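Local coordinates for protein citryl-spermidine/3,4-dihydroxybenzoyl-citryl-spermidine:spermidine ligase (Bacillus anthracis, PDB 3TO3) that catalyses the ATP-dependent condensation of spermidine with citryl-spermidine intermediates in the biosynthesis of the siderophore petrobactin, at residues 293-303 against 364-375. Numbering follows the deposited sequence.
Sequences PKRPYVKVSLN and GSLGCIWRESVH. With ATP (adenosine-5'-triphosphate), chain E.
Tyr297 lays its ring across the turn that follows strand 367-371. Its CG stands anti to the carbonyl carbon (chi1 -49°), which carries the ring along the chain of Arg371, Glu372 and Ser373. Glu372 O meets the edge of the ring near its plane, 3.1 Å from Tyr297 CE2. At the far end Tyr297 OH takes a nearly straight bond from Val374 N (3.1 Å), with Val374 CG1 beside it. Arg371 CG rests against Tyr297 CD2 (3.7 Å). Ser373 OG donates to Pro293 O at 2.7 Å and accepts from His375 N, an ST turn. A water ties Lys294 O to Ser373 N.

Strands 297-300 and 367-371 run antiparallel. Tyr297 with Arg371 and Lys299 with Ile369 are hydrogen-bonded pairs, pointing to one face of the sheet. On the opposite face, with Val300, Val298 CG1 reaches Cys368 SG at 3.5 Å, and that sulfur also lies over the rim of one face of the Trp370 ring. Pro296 CG and Val298 CG2 approach Trp370 CD1 roughly at right angles to each other. Pro245 and helix 208-219 pack against this indole.

At the other end Ser301 presses CB against Ser365 O (3.1 Å), while its OG donates to Gly364 O. Ser365 OG bonds to Asn303 OD1 at 2.8 Å.

Lys299 stays extended and brings NZ to ATP O2B (2.8 Å), a bond to be taken with caution, since NZ crowds another atom of the model. Asp459 and Glu349 form salt bridges with Arg371. The arrangement is an antiparallel strand pair within the mixed sheet of this IucA/IucC synthetase; the face bearing Lys299 and Arg371 is turned to the ATP phosphates, as part of the nucleotide site.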
ATOM      1  N   PRO B 293      -5.906  30.808 -16.850  1.00 53.93           N
ATOM      2  CA  PRO B 293      -7.204  30.307 -16.370  1.00 49.06           C
ATOM      3  C   PRO B 293      -8.198  29.940 -17.471  1.00 52.05           C
ATOM      4  O   PRO B 293      -9.097  29.139 -17.217  1.00 50.78           O
ATOM      5  CB  PRO B 293      -7.733  31.457 -15.524  1.00 59.80           C
ATOM      6  CG  PRO B 293      -6.474  32.196 -15.077  1.00 61.81           C
ATOM      7  CD  PRO B 293      -5.541  32.101 -16.245  1.00 57.10           C
ATOM      8  N   LYS B 294      -8.046  30.474 -18.678  1.00 56.59           N
ATOM      9  CA  LYS B 294      -8.977  30.097 -19.752  1.00 58.23           C
ATOM     10  C   LYS B 294      -8.629  28.734 -20.363  1.00 51.31           C
ATOM     11  O   LYS B 294      -9.455  28.093 -21.007  1.00 52.20           O
ATOM     12  CB  LYS B 294      -9.033  31.160 -20.849  1.00 62.54           C
ATOM     13  CG  LYS B 294      -9.326  32.574 -20.353  1.00 79.91           C
ATOM     14  CD  LYS B 294     -10.761  32.727 -19.890  1.00 88.39           C
ATOM     15  CE  LYS B 294     -11.233  34.189 -20.010  1.00 99.97           C
ATOM     16  NZ  LYS B 294     -11.568  34.610 -21.410  1.00101.73           N
ATOM     17  N   ARG B 295      -7.396  28.303 -20.172  1.00 40.98           N
ATOM     18  CA  ARG B 295      -6.982  27.012 -20.676  1.00 41.88           C
ATOM     19  C   ARG B 295      -7.758  25.892 -19.983  1.00 43.19           C
ATOM     20  O   ARG B 295      -8.268  26.064 -18.880  1.00 42.42           O
ATOM     21  CB  ARG B 295      -5.488  26.869 -20.482  1.00 47.45           C
ATOM     22  CG  ARG B 295      -4.726  27.892 -21.343  1.00 54.68           C
ATOM     23  CD  ARG B 295      -4.389  27.290 -22.695  1.00 49.94           C
ATOM     24  NE  ARG B 295      -3.534  26.135 -22.481  1.00 52.83           N
ATOM     25  CZ  ARG B 295      -2.275  26.231 -22.068  1.00 57.01           C
ATOM     26  NH1 ARG B 295      -1.756  27.437 -21.882  1.00 49.56           N
ATOM     27  NH2 ARG B 295      -1.538  25.132 -21.850  1.00 56.36           N
ATOM     28  N   PRO B 296      -7.893  24.758 -20.657  1.00 42.31           N
ATOM     29  CA  PRO B 296      -8.677  23.632 -20.141  1.00 46.42           C
ATOM     30  C   PRO B 296      -8.051  22.984 -18.895  1.00 49.26           C
ATOM     31  O   PRO B 296      -6.844  23.065 -18.676  1.00 45.36           O
ATOM     32  CB  PRO B 296      -8.643  22.623 -21.306  1.00 48.68           C
ATOM     33  CG  PRO B 296      -7.342  22.950 -22.051  1.00 40.84           C
ATOM     34  CD  PRO B 296      -7.254  24.466 -21.955  1.00 42.60           C
ATOM     35  N   TYR B 297      -8.902  22.358 -18.090  1.00 43.00           N
ATOM     36  CA  TYR B 297      -8.485  21.506 -16.996  1.00 40.04           C
ATOM     37  C   TYR B 297      -7.957  20.195 -17.552  1.00 40.53           C
ATOM     38  O   TYR B 297      -8.277  19.797 -18.679  1.00 40.19           O
ATOM     39  CB  TYR B 297      -9.663  21.159 -16.070  1.00 46.17           C
ATOM     40  CG  TYR B 297     -10.530  22.315 -15.609  1.00 47.65           C
ATOM     41  CD1 TYR B 297     -10.121  23.161 -14.585  1.00 42.46           C
ATOM     42  CD2 TYR B 297     -11.787  22.531 -16.190  1.00 48.85           C
ATOM     43  CE1 TYR B 297     -10.943  24.232 -14.154  1.00 44.85           C
ATOM     44  CE2 TYR B 297     -12.602  23.564 -15.786  1.00 49.20           C
ATOM     45  CZ  TYR B 297     -12.184  24.420 -14.766  1.00 49.23           C
ATOM     46  OH  TYR B 297     -13.035  25.445 -14.389  1.00 46.51           O
ATOM     47  N   VAL B 298      -7.173  19.521 -16.722  1.00 34.73           N
ATOM     48  CA  VAL B 298      -6.619  18.223 -17.017  1.00 34.42           C
ATOM     49  C   VAL B 298      -7.107  17.274 -15.932  1.00 42.82           C
ATOM     50  O   VAL B 298      -6.956  17.545 -14.718  1.00 41.89           O
ATOM     51  CB  VAL B 298      -5.094  18.318 -17.023  1.00 45.29           C
ATOM     52  CG1 VAL B 298      -4.525  17.170 -17.686  1.00 57.67           C
ATOM     53  CG2 VAL B 298      -4.698  19.517 -17.822  1.00 59.81           C
ATOM     54  N   LYS B 299      -7.745  16.193 -16.356  1.00 36.79           N
ATOM     55  CA  LYS B 299      -8.142  15.148 -15.431  1.00 41.51           C
ATOM     56  C   LYS B 299      -7.255  13.956 -15.714  1.00 45.58           C
ATOM     57  O   LYS B 299      -7.286  13.394 -16.829  1.00 39.83           O
ATOM     58  CB  LYS B 299      -9.626  14.794 -15.573  1.00 33.82           C
ATOM     59  CG  LYS B 299     -10.122  13.695 -14.636  1.00 39.52           C
ATOM     60  CD  LYS B 299     -11.642  13.541 -14.710  1.00 44.29           C
ATOM     61  CE  LYS B 299     -12.182  12.768 -13.519  1.00 57.19           C
ATOM     62  NZ  LYS B 299     -13.660  12.527 -13.635  1.00 59.88           N
ATOM     63  N   VAL B 300      -6.443  13.584 -14.724  1.00 39.53           N
ATOM     64  CA  VAL B 300      -5.402  12.595 -14.969  1.00 36.95           C
ATOM     65  C   VAL B 300      -5.477  11.426 -14.012  1.00 45.25           C
ATOM     66  O   VAL B 300      -6.097  11.521 -12.958  1.00 42.49           O
ATOM     67  CB  VAL B 300      -4.003  13.222 -14.917  1.00 37.20           C
ATOM     68  CG1 VAL B 300      -3.840  14.211 -16.037  1.00 32.74           C
ATOM     69  CG2 VAL B 300      -3.784  13.935 -13.569  1.00 32.99           C
ATOM     70  N   SER B 301      -4.871  10.309 -14.404  1.00 44.39           N
ATOM     71  CA  SER B 301      -4.870   9.109 -13.572  1.00 36.33           C
ATOM     72  C   SER B 301      -4.152   9.355 -12.234  1.00 36.36           C
ATOM     73  O   SER B 301      -3.110  10.004 -12.195  1.00 35.70           O
ATOM     74  CB  SER B 301      -4.163   7.988 -14.322  1.00 40.99           C
ATOM     75  OG  SER B 301      -5.000   7.496 -15.347  1.00 50.25           O
ATOM     76  N   LEU B 302      -4.713   8.872 -11.135  1.00 33.79           N
ATOM     77  CA  LEU B 302      -3.985   8.934  -9.877  1.00 38.50           C
ATOM     78  C   LEU B 302      -4.192   7.653  -9.111  1.00 43.74           C
ATOM     79  O   LEU B 302      -5.325   7.309  -8.788  1.00 46.91           O
ATOM     80  CB  LEU B 302      -4.478  10.128  -9.094  1.00 44.41           C
ATOM     81  CG  LEU B 302      -3.642  10.664  -7.948  1.00 49.41           C
ATOM     82  CD1 LEU B 302      -2.252  11.141  -8.418  1.00 43.83           C
ATOM     83  CD2 LEU B 302      -4.453  11.782  -7.263  1.00 43.61           C
ATOM     84  N   ASN B 303      -3.143   6.934  -8.738  1.00 45.11           N
ATOM     85  CA  ASN B 303      -3.513   5.719  -8.071  1.00 41.59           C
ATOM     86  C   ASN B 303      -3.424   5.940  -6.570  1.00 46.50           C
ATOM     87  O   ASN B 303      -2.494   5.499  -5.913  1.00 45.69           O
ATOM     88  CB  ASN B 303      -2.464   4.659  -8.454  1.00 39.07           C
ATOM     89  CG  ASN B 303      -2.877   3.816  -9.662  1.00 43.55           C
ATOM     90  OD1 ASN B 303      -2.920   4.299 -10.811  1.00 41.05           O
ATOM     91  ND2 ASN B 303      -3.163   2.548  -9.409  1.00 37.12           N
ATOM     92  N   GLY B 364      -5.931   1.450 -16.044  1.00 45.51           N
ATOM     93  CA  GLY B 364      -6.393   2.815 -15.831  1.00 37.98           C
ATOM     94  C   GLY B 364      -5.401   3.839 -15.327  1.00 39.98           C
ATOM     95  O   GLY B 364      -5.752   4.988 -15.014  1.00 39.01           O
ATOM     96  N   SER B 365      -4.147   3.424 -15.262  1.00 42.47           N
ATOM     97  CA  SER B 365      -3.123   4.188 -14.566  1.00 38.05           C
ATOM     98  C   SER B 365      -2.467   5.304 -15.345  1.00 37.30           C
ATOM     99  O   SER B 365      -1.760   6.107 -14.757  1.00 38.02           O
ATOM    100  CB  SER B 365      -2.039   3.233 -14.055  1.00 39.35           C
ATOM    101  OG  SER B 365      -2.545   2.535 -12.928  1.00 55.69           O
ATOM    102  N   LEU B 366      -2.586   5.307 -16.667  1.00 34.52           N
ATOM    103  CA  LEU B 366      -2.037   6.417 -17.419  1.00 37.55           C
ATOM    104  C   LEU B 366      -3.037   6.938 -18.454  1.00 43.59           C
ATOM    105  O   LEU B 366      -3.069   6.476 -19.582  1.00 48.28           O
ATOM    106  CB  LEU B 366      -0.809   5.844 -18.116  1.00 33.95           C
ATOM    107  CG  LEU B 366       0.244   6.754 -18.680  1.00 44.25           C
ATOM    108  CD1 LEU B 366       0.599   7.764 -17.663  1.00 54.38           C
ATOM    109  CD2 LEU B 366       1.396   5.840 -18.970  1.00 43.42           C
ATOM    110  N   GLY B 367      -3.665   8.053 -18.172  1.00 48.50           N
ATOM    111  CA  GLY B 367      -4.760   8.466 -19.001  1.00 34.12           C
ATOM    112  C   GLY B 367      -4.991   9.915 -18.731  1.00 39.39           C
ATOM    113  O   GLY B 367      -4.668  10.392 -17.658  1.00 37.55           O
ATOM    114  N   CYS B 368      -5.579  10.609 -19.693  1.00 40.32           N
ATOM    115  CA  CYS B 368      -5.860  12.012 -19.545  1.00 40.83           C
ATOM    116  C   CYS B 368      -7.141  12.409 -20.256  1.00 40.72           C
ATOM    117  O   CYS B 368      -7.369  12.012 -21.393  1.00 45.30           O
ATOM    118  CB  CYS B 368      -4.675  12.818 -20.093  1.00 34.57           C
ATOM    119  SG  CYS B 368      -4.928  14.616 -20.080  1.00 42.96           S
ATOM    120  N   ILE B 369      -7.950  13.248 -19.612  1.00 40.27           N
ATOM    121  CA  ILE B 369      -9.076  13.898 -20.276  1.00 37.66           C
ATOM    122  C   ILE B 369      -8.989  15.407 -20.084  1.00 39.57           C
ATOM    123  O   ILE B 369      -8.797  15.879 -18.970  1.00 38.62           O
ATOM    124  CB  ILE B 369     -10.421  13.441 -19.712  1.00 39.08           C
ATOM    125  CG1 ILE B 369     -10.672  11.977 -20.022  1.00 42.61           C
ATOM    126  CG2 ILE B 369     -11.556  14.317 -20.272  1.00 42.57           C
ATOM    127  CD1 ILE B 369     -11.643  11.287 -19.048  1.00 46.92           C
ATOM    128  N   TRP B 370      -9.131  16.169 -21.163  1.00 49.89           N
ATOM    129  CA  TRP B 370      -9.096  17.631 -21.068  1.00 39.53           C
ATOM    130  C   TRP B 370     -10.511  18.135 -20.994  1.00 38.29           C
ATOM    131  O   TRP B 370     -11.388  17.583 -21.630  1.00 47.86           O
ATOM    132  CB  TRP B 370      -8.409  18.257 -22.264  1.00 35.51           C
ATOM    133  CG  TRP B 370      -6.932  18.196 -22.263  1.00 37.02           C
ATOM    134  CD1 TRP B 370      -6.094  19.127 -21.750  1.00 37.71           C
ATOM    135  CD2 TRP B 370      -6.089  17.174 -22.843  1.00 38.37           C
ATOM    136  NE1 TRP B 370      -4.786  18.771 -21.973  1.00 39.41           N
ATOM    137  CE2 TRP B 370      -4.751  17.564 -22.624  1.00 39.80           C
ATOM    138  CE3 TRP B 370      -6.336  15.972 -23.518  1.00 42.39           C
ATOM    139  CZ2 TRP B 370      -3.646  16.788 -23.048  1.00 41.52           C
ATOM    140  CZ3 TRP B 370      -5.240  15.206 -23.948  1.00 40.43           C
ATOM    141  CH2 TRP B 370      -3.909  15.622 -23.699  1.00 41.77           C
ATOM    142  N   ARG B 371     -10.749  19.181 -20.207  1.00 39.10           N
ATOM    143  CA  ARG B 371     -12.107  19.705 -20.063  1.00 34.90           C
ATOM    144  C   ARG B 371     -12.136  21.237 -20.163  1.00 43.65           C
ATOM    145  O   ARG B 371     -11.185  21.899 -19.728  1.00 47.42           O
ATOM    146  CB  ARG B 371     -12.719  19.199 -18.754  1.00 40.91           C
ATOM    147  CG  ARG B 371     -13.747  20.095 -18.156  1.00 53.21           C
ATOM    148  CD  ARG B 371     -14.673  19.328 -17.216  1.00 56.84           C
ATOM    149  NE  ARG B 371     -14.028  18.862 -16.005  1.00 61.87           N
ATOM    150  CZ  ARG B 371     -14.274  17.680 -15.441  1.00 60.72           C
ATOM    151  NH1 ARG B 371     -15.139  16.842 -15.983  1.00 59.83           N
ATOM    152  NH2 ARG B 371     -13.653  17.333 -14.327  1.00 59.26           N
ATOM    153  N   GLU B 372     -13.201  21.794 -20.754  1.00 38.81           N
ATOM    154  CA  GLU B 372     -13.322  23.255 -20.914  1.00 47.58           C
ATOM    155  C   GLU B 372     -13.272  23.957 -19.564  1.00 42.85           C
ATOM    156  O   GLU B 372     -13.930  23.528 -18.613  1.00 44.11           O
ATOM    157  CB  GLU B 372     -14.657  23.652 -21.567  1.00 44.56           C
ATOM    158  CG  GLU B 372     -14.836  23.259 -22.999  1.00 55.81           C
ATOM    159  CD  GLU B 372     -16.196  23.707 -23.540  1.00 65.04           C
ATOM    160  OE1 GLU B 372     -17.233  23.452 -22.852  1.00 50.35           O
ATOM    161  OE2 GLU B 372     -16.220  24.318 -24.649  1.00 73.38           O
ATOM    162  N   SER B 373     -12.527  25.047 -19.488  1.00 46.19           N
ATOM    163  CA  SER B 373     -12.518  25.901 -18.293  1.00 46.05           C
ATOM    164  C   SER B 373     -13.858  26.574 -18.135  1.00 45.61           C
ATOM    165  O   SER B 373     -14.391  27.096 -19.105  1.00 52.04           O
ATOM    166  CB  SER B 373     -11.484  27.015 -18.463  1.00 50.70           C
ATOM    167  OG  SER B 373     -11.434  27.811 -17.294  1.00 53.70           O
ATOM    168  N   VAL B 374     -14.401  26.596 -16.927  1.00 44.20           N
ATOM    169  CA  VAL B 374     -15.645  27.329 -16.685  1.00 45.97           C
ATOM    170  C   VAL B 374     -15.506  28.833 -17.014  1.00 50.74           C
ATOM    171  O   VAL B 374     -16.494  29.509 -17.318  1.00 49.45           O
ATOM    172  CB  VAL B 374     -16.121  27.181 -15.230  1.00 51.15           C
ATOM    173  CG1 VAL B 374     -15.332  28.107 -14.324  1.00 53.92           C
ATOM    174  CG2 VAL B 374     -17.582  27.499 -15.131  1.00 46.51           C
ATOM    175  N   HIS B 375     -14.286  29.355 -16.980  1.00 49.96           N
ATOM    176  CA  HIS B 375     -14.060  30.766 -17.340  1.00 53.80           C
ATOM    177  C   HIS B 375     -14.360  31.130 -18.786  1.00 61.29           C
ATOM    178  O   HIS B 375     -14.599  32.288 -19.091  1.00 75.13           O
ATOM    179  CB  HIS B 375     -12.653  31.214 -16.956  1.00 58.02           C
ATOM    180  CG  HIS B 375     -12.400  31.121 -15.491  1.00 67.10           C
ATOM    181  ND1 HIS B 375     -12.944  32.008 -14.591  1.00 73.94           N
ATOM    182  CD2 HIS B 375     -11.714  30.212 -14.762  1.00 66.76           C
ATOM    183  CE1 HIS B 375     -12.581  31.666 -13.369  1.00 74.47           C
ATOM    184  NE2 HIS B 375     -11.837  30.577 -13.446  1.00 75.04           N
TER
HETATM  185  PB  ATP E 617     -13.713  13.367 -10.177  0.71 84.11           P
HETATM  186  O1B ATP E 617     -12.209  13.297 -10.255  0.71 79.96           O
HETATM  187  O2B ATP E 617     -14.311  12.188 -10.898  0.71 83.35           O
HETATM  188  O3B ATP E 617     -14.210  14.724 -10.799  0.71 56.14           O
HETATM  189  PA  ATP E 617     -13.912  12.177  -7.741  0.71113.19           P
HETATM  190  O1A ATP E 617     -12.670  11.449  -8.217  0.71110.20           O
HETATM  191  O2A ATP E 617     -15.138  11.272  -7.684  0.71109.54           O
HETATM  192  O3A ATP E 617     -14.208  13.369  -8.694  0.71129.61           O
HETATM  193  O5' ATP E 617     -13.597  12.733  -6.306  0.71126.49           O
HETATM  194  C5' ATP E 617     -14.190  13.891  -5.850  0.71119.91           C
HETATM  195  C4' ATP E 617     -14.166  14.113  -4.444  0.71113.13           C
HETATM  196  O4' ATP E 617     -15.205  15.084  -4.078  0.71106.95           O
HETATM  197  C3' ATP E 617     -14.493  12.867  -3.713  0.71112.13           C
HETATM  198  O3' ATP E 617     -13.455  12.524  -2.879  0.71113.31           O
HETATM  199  C2' ATP E 617     -15.710  13.186  -2.945  0.71105.73           C
HETATM  200  O2' ATP E 617     -15.696  12.569  -1.728  0.71100.76           O
HETATM  201  C1' ATP E 617     -15.621  14.668  -2.813  0.71102.06           C
HETATM  202  N9  ATP E 617     -16.825  15.330  -2.388  0.71 90.74           N
HETATM  203  C8  ATP E 617     -16.882  16.208  -1.371  0.71 80.07           C
HETATM  204  N7  ATP E 617     -18.150  16.626  -1.260  0.71 77.72           N
HETATM  205  C5  ATP E 617     -18.906  16.025  -2.207  0.71 82.29           C
HETATM  206  C6  ATP E 617     -20.265  16.098  -2.541  0.71 77.09           C
HETATM  207  N6  ATP E 617     -21.135  16.955  -1.785  0.71 73.57           N
HETATM  208  N1  ATP E 617     -20.731  15.354  -3.571  0.71 77.65           N
HETATM  209  C2  ATP E 617     -19.899  14.553  -4.268  0.71 82.60           C
HETATM  210  N3  ATP E 617     -18.584  14.459  -3.968  0.71 87.43           N
HETATM  211  C4  ATP E 617     -18.057  15.182  -2.944  0.71 88.61           C
HETATM  212  O   HOH W   1     -10.907  25.964 -21.711  1.00 59.02           O